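Cow rumen GH26 endo-mannanase (Metagenome, PDB 6UEH) probably hydrolyses internal beta-1,4-mannosidic linkages of mannans such as galactomannan, carrying an accessory domain beside its family 26 catalytic barrel. Local coordinates at residues E3-E15 / S50-Q62. Sequence-based numbering, arbitrary orientation.
Sequences EEYTKFPYTIEAE and SFNVTVKEDGMYQ. With CA (calcium ion), chain B.
The extended chain of Lys56 lies over one face of the Tyr5 ring, the two side chains crossing at about a right angle, with CG 3.4 Å from the ring centroid and almost on its normal, a CH-pi contact. Were Tyr5 an alanine, the Lys56 methylenes would probably lose the face they rest on, setting the lysine chain free to swing. Next door, Thr6 grips Thr54 twice: its N donates to Thr54 O (3.0 Å), while OG1, turned beside its own backbone N (chi1 -51°), accepts Thr54 N at 2.9 Å. One water bridges Thr6 O and Thr54 O; a second links Thr6 OG1 to Asn52 O. Phe8, in the segment leading into strand 10-13, brings CZ up to Val53 CG1 and Val55 CG1 at its ring edge, with Tyr61 CE2 of strand 59-69 over one face, the ring planes inclined at 38°. Farther along, Ile12 CD1 sits over a face of Phe51, 3.4 Å from Phe51 CG, while Tyr10 CE2 approaches the same ring at CD2. Tyr10 and Ile12 thus join strand 10-13 to strand 49-55 of the other antiparallel sheet, consistent with the two facing sheets of a CBM6-type beta-sandwich; just beyond, Glu13 and Glu15 bind the calcium ion with Ser37, Gly40 and Asp126.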
# COMPACT_ATOMS: atom_id res chain seq x y z
N GLU A 3 23.89 27.43 -16.67
CA GLU A 3 23.60 26.34 -15.74
C GLU A 3 24.30 25.06 -16.17
O GLU A 3 23.84 24.37 -17.09
CB GLU A 3 22.09 26.11 -15.64
CG GLU A 3 21.55 26.11 -14.22
CD GLU A 3 20.05 25.91 -14.16
OE1 GLU A 3 19.51 25.20 -15.04
OE2 GLU A 3 19.41 26.45 -13.24
N GLU A 4 25.40 24.73 -15.51
CA GLU A 4 26.13 23.50 -15.81
C GLU A 4 25.51 22.32 -15.07
O GLU A 4 25.13 22.43 -13.90
CB GLU A 4 27.61 23.64 -15.46
CG GLU A 4 27.89 23.90 -13.99
CD GLU A 4 29.37 24.04 -13.69
OE1 GLU A 4 30.01 24.94 -14.27
OE2 GLU A 4 29.90 23.24 -12.89
N TYR A 5 25.41 21.19 -15.75
CA TYR A 5 24.69 20.05 -15.20
C TYR A 5 25.64 19.02 -14.59
O TYR A 5 26.69 18.72 -15.14
CB TYR A 5 23.83 19.40 -16.28
CG TYR A 5 22.82 20.35 -16.86
CD1 TYR A 5 21.65 20.65 -16.19
CD2 TYR A 5 23.05 20.97 -18.09
CE1 TYR A 5 20.73 21.53 -16.71
CE2 TYR A 5 22.13 21.85 -18.62
CZ TYR A 5 20.97 22.13 -17.93
OH TYR A 5 20.05 23.01 -18.46
N THR A 6 25.23 18.50 -13.43
CA THR A 6 26.01 17.53 -12.68
C THR A 6 26.26 16.27 -13.50
O THR A 6 25.37 15.78 -14.19
CB THR A 6 25.29 17.16 -11.37
OG1 THR A 6 24.93 18.35 -10.66
CG2 THR A 6 26.19 16.31 -10.49
N LYS A 7 27.47 15.75 -13.42
CA LYS A 7 27.83 14.51 -14.10
C LYS A 7 27.69 13.33 -13.14
O LYS A 7 28.15 13.39 -12.00
CB LYS A 7 29.25 14.59 -14.66
CG LYS A 7 29.45 15.72 -15.66
CD LYS A 7 28.54 15.55 -16.87
CE LYS A 7 28.76 16.65 -17.90
NZ LYS A 7 28.37 17.99 -17.40
N PHE A 8 27.07 12.25 -13.61
CA PHE A 8 26.81 11.09 -12.77
C PHE A 8 27.62 9.87 -13.24
O PHE A 8 27.80 9.67 -14.44
CB PHE A 8 25.31 10.77 -12.75
CG PHE A 8 24.46 11.94 -12.33
CD1 PHE A 8 24.32 12.27 -10.99
CD2 PHE A 8 23.81 12.71 -13.28
CE1 PHE A 8 23.54 13.35 -10.61
CE2 PHE A 8 23.04 13.79 -12.90
CZ PHE A 8 22.90 14.11 -11.57
N PRO A 9 28.10 9.05 -12.28
CA PRO A 9 27.90 9.19 -10.83
C PRO A 9 28.65 10.37 -10.23
O PRO A 9 29.70 10.77 -10.72
CB PRO A 9 28.45 7.87 -10.28
CG PRO A 9 29.45 7.43 -11.29
CD PRO A 9 28.90 7.86 -12.62
N TYR A 10 28.08 10.93 -9.17
CA TYR A 10 28.61 12.14 -8.56
C TYR A 10 28.95 11.89 -7.10
O TYR A 10 28.07 11.56 -6.30
CB TYR A 10 27.60 13.28 -8.69
CG TYR A 10 28.05 14.59 -8.08
CD1 TYR A 10 29.07 15.33 -8.66
CD2 TYR A 10 27.44 15.09 -6.95
CE1 TYR A 10 29.48 16.53 -8.12
CE2 TYR A 10 27.83 16.29 -6.40
CZ TYR A 10 28.85 17.01 -6.99
OH TYR A 10 29.26 18.20 -6.44
N THR A 11 30.22 12.03 -6.75
CA THR A 11 30.66 11.83 -5.38
C THR A 11 31.38 13.06 -4.85
O THR A 11 32.25 13.62 -5.51
CB THR A 11 31.60 10.61 -5.25
OG1 THR A 11 30.91 9.43 -5.67
CG2 THR A 11 32.06 10.43 -3.82
N ILE A 12 30.99 13.50 -3.66
CA ILE A 12 31.67 14.59 -2.99
C ILE A 12 32.20 14.18 -1.62
O ILE A 12 31.64 13.29 -0.97
CB ILE A 12 30.76 15.80 -2.79
CG1 ILE A 12 29.47 15.35 -2.09
CG2 ILE A 12 30.45 16.45 -4.11
CD1 ILE A 12 28.73 16.48 -1.47
N GLU A 13 33.28 14.83 -1.20
CA GLU A 13 33.71 14.72 0.19
C GLU A 13 32.72 15.51 1.03
O GLU A 13 32.44 16.67 0.74
CB GLU A 13 35.13 15.26 0.36
CG GLU A 13 36.18 14.55 -0.49
CD GLU A 13 36.47 13.14 -0.01
OE1 GLU A 13 36.10 12.81 1.13
OE2 GLU A 13 37.08 12.36 -0.78
N ALA A 14 32.16 14.87 2.05
CA ALA A 14 31.12 15.53 2.84
C ALA A 14 31.67 16.74 3.58
O ALA A 14 30.95 17.70 3.84
CB ALA A 14 30.50 14.55 3.81
N GLU A 15 32.97 16.70 3.90
CA GLU A 15 33.61 17.83 4.57
C GLU A 15 33.65 19.07 3.69
O GLU A 15 33.90 20.17 4.17
CB GLU A 15 35.03 17.45 5.03
CG GLU A 15 35.97 17.00 3.91
CD GLU A 15 35.97 15.49 3.71
OE1 GLU A 15 34.96 14.85 4.06
OE2 GLU A 15 36.98 14.95 3.21
N SER A 50 25.02 20.54 3.23
CA SER A 50 24.34 20.43 1.95
C SER A 50 25.25 20.61 0.74
O SER A 50 26.38 21.09 0.86
CB SER A 50 23.21 21.46 1.88
OG SER A 50 23.72 22.78 1.98
N PHE A 51 24.74 20.20 -0.41
CA PHE A 51 25.40 20.40 -1.69
C PHE A 51 24.35 20.48 -2.79
O PHE A 51 23.19 20.10 -2.58
CB PHE A 51 26.41 19.28 -1.98
CG PHE A 51 25.78 17.93 -2.15
CD1 PHE A 51 25.37 17.20 -1.04
CD2 PHE A 51 25.62 17.37 -3.41
CE1 PHE A 51 24.80 15.94 -1.19
CE2 PHE A 51 25.06 16.11 -3.56
CZ PHE A 51 24.64 15.40 -2.45
N ASN A 52 24.75 20.96 -3.96
CA ASN A 52 23.82 21.11 -5.07
C ASN A 52 23.98 20.06 -6.15
O ASN A 52 25.10 19.64 -6.47
CB ASN A 52 23.96 22.50 -5.69
CG ASN A 52 23.18 22.64 -6.98
OD1 ASN A 52 21.96 22.80 -6.97
ND2 ASN A 52 23.89 22.59 -8.11
N VAL A 53 22.86 19.63 -6.71
CA VAL A 53 22.84 18.82 -7.92
C VAL A 53 21.92 19.48 -8.93
O VAL A 53 20.77 19.81 -8.61
CB VAL A 53 22.36 17.38 -7.65
CG1 VAL A 53 22.37 16.58 -8.95
CG2 VAL A 53 23.23 16.71 -6.61
N THR A 54 22.42 19.70 -10.14
CA THR A 54 21.63 20.32 -11.19
C THR A 54 21.34 19.32 -12.31
O THR A 54 22.26 18.66 -12.81
CB THR A 54 22.34 21.56 -11.78
OG1 THR A 54 22.58 22.50 -10.73
CG2 THR A 54 21.48 22.21 -12.85
N VAL A 55 20.07 19.19 -12.68
CA VAL A 55 19.67 18.25 -13.73
C VAL A 55 18.85 18.94 -14.81
O VAL A 55 18.21 19.96 -14.57
CB VAL A 55 18.85 17.07 -13.15
CG1 VAL A 55 19.67 16.30 -12.12
CG2 VAL A 55 17.55 17.56 -12.52
N LYS A 56 18.87 18.37 -16.02
CA LYS A 56 18.14 18.94 -17.15
C LYS A 56 16.64 18.67 -17.06
O LYS A 56 15.82 19.49 -17.49
CB LYS A 56 18.67 18.39 -18.48
CG LYS A 56 20.12 18.74 -18.78
CD LYS A 56 20.44 18.50 -20.26
CE LYS A 56 21.92 18.71 -20.55
NZ LYS A 56 22.21 18.67 -22.01
N GLU A 57 16.28 17.51 -16.52
CA GLU A 57 14.87 17.12 -16.42
C GLU A 57 14.57 16.46 -15.09
O GLU A 57 15.48 16.01 -14.39
CB GLU A 57 14.49 16.17 -17.56
CG GLU A 57 14.73 16.70 -18.97
CD GLU A 57 13.71 17.75 -19.39
OE1 GLU A 57 13.84 18.28 -20.52
OE2 GLU A 57 12.77 18.03 -18.61
N ASP A 58 13.29 16.40 -14.73
CA ASP A 58 12.84 15.63 -13.58
C ASP A 58 13.29 14.18 -13.72
O ASP A 58 13.20 13.61 -14.81
CB ASP A 58 11.32 15.70 -13.43
CG ASP A 58 10.82 17.08 -13.04
OD1 ASP A 58 11.61 18.04 -13.07
OD2 ASP A 58 9.62 17.19 -12.71
N GLY A 59 13.76 13.59 -12.63
CA GLY A 59 14.20 12.20 -12.66
C GLY A 59 14.46 11.65 -11.27
O GLY A 59 14.48 12.39 -10.29
N MET A 60 14.67 10.34 -11.20
CA MET A 60 14.93 9.68 -9.92
C MET A 60 16.42 9.38 -9.76
O MET A 60 17.08 8.96 -10.71
CB MET A 60 14.11 8.39 -9.80
CG MET A 60 12.61 8.62 -9.81
SD MET A 60 12.06 9.60 -8.40
CE MET A 60 12.25 8.42 -7.06
N TYR A 61 16.93 9.59 -8.55
CA TYR A 61 18.35 9.43 -8.29
C TYR A 61 18.62 8.68 -6.99
O TYR A 61 17.91 8.86 -6.00
CB TYR A 61 19.03 10.80 -8.28
CG TYR A 61 19.12 11.42 -9.66
CD1 TYR A 61 18.06 12.15 -10.18
CD2 TYR A 61 20.25 11.25 -10.44
CE1 TYR A 61 18.13 12.71 -11.44
CE2 TYR A 61 20.33 11.81 -11.71
CZ TYR A 61 19.27 12.53 -12.20
OH TYR A 61 19.34 13.08 -13.46
N GLN A 62 19.65 7.84 -7.01
CA GLN A 62 20.03 7.04 -5.85
C GLN A 62 21.01 7.79 -4.96
O GLN A 62 22.02 8.32 -5.43
CB GLN A 62 20.64 5.71 -6.30
CG GLN A 62 21.25 4.89 -5.18
CD GLN A 62 20.22 4.37 -4.20
OE1 GLN A 62 19.19 3.83 -4.60
NE2 GLN A 62 20.50 4.52 -2.91
CA CA B . 35.98 12.66 3.47
O HOH W 1 22.70 16.58 -14.60
O HOH W 2 26.94 19.22 -8.95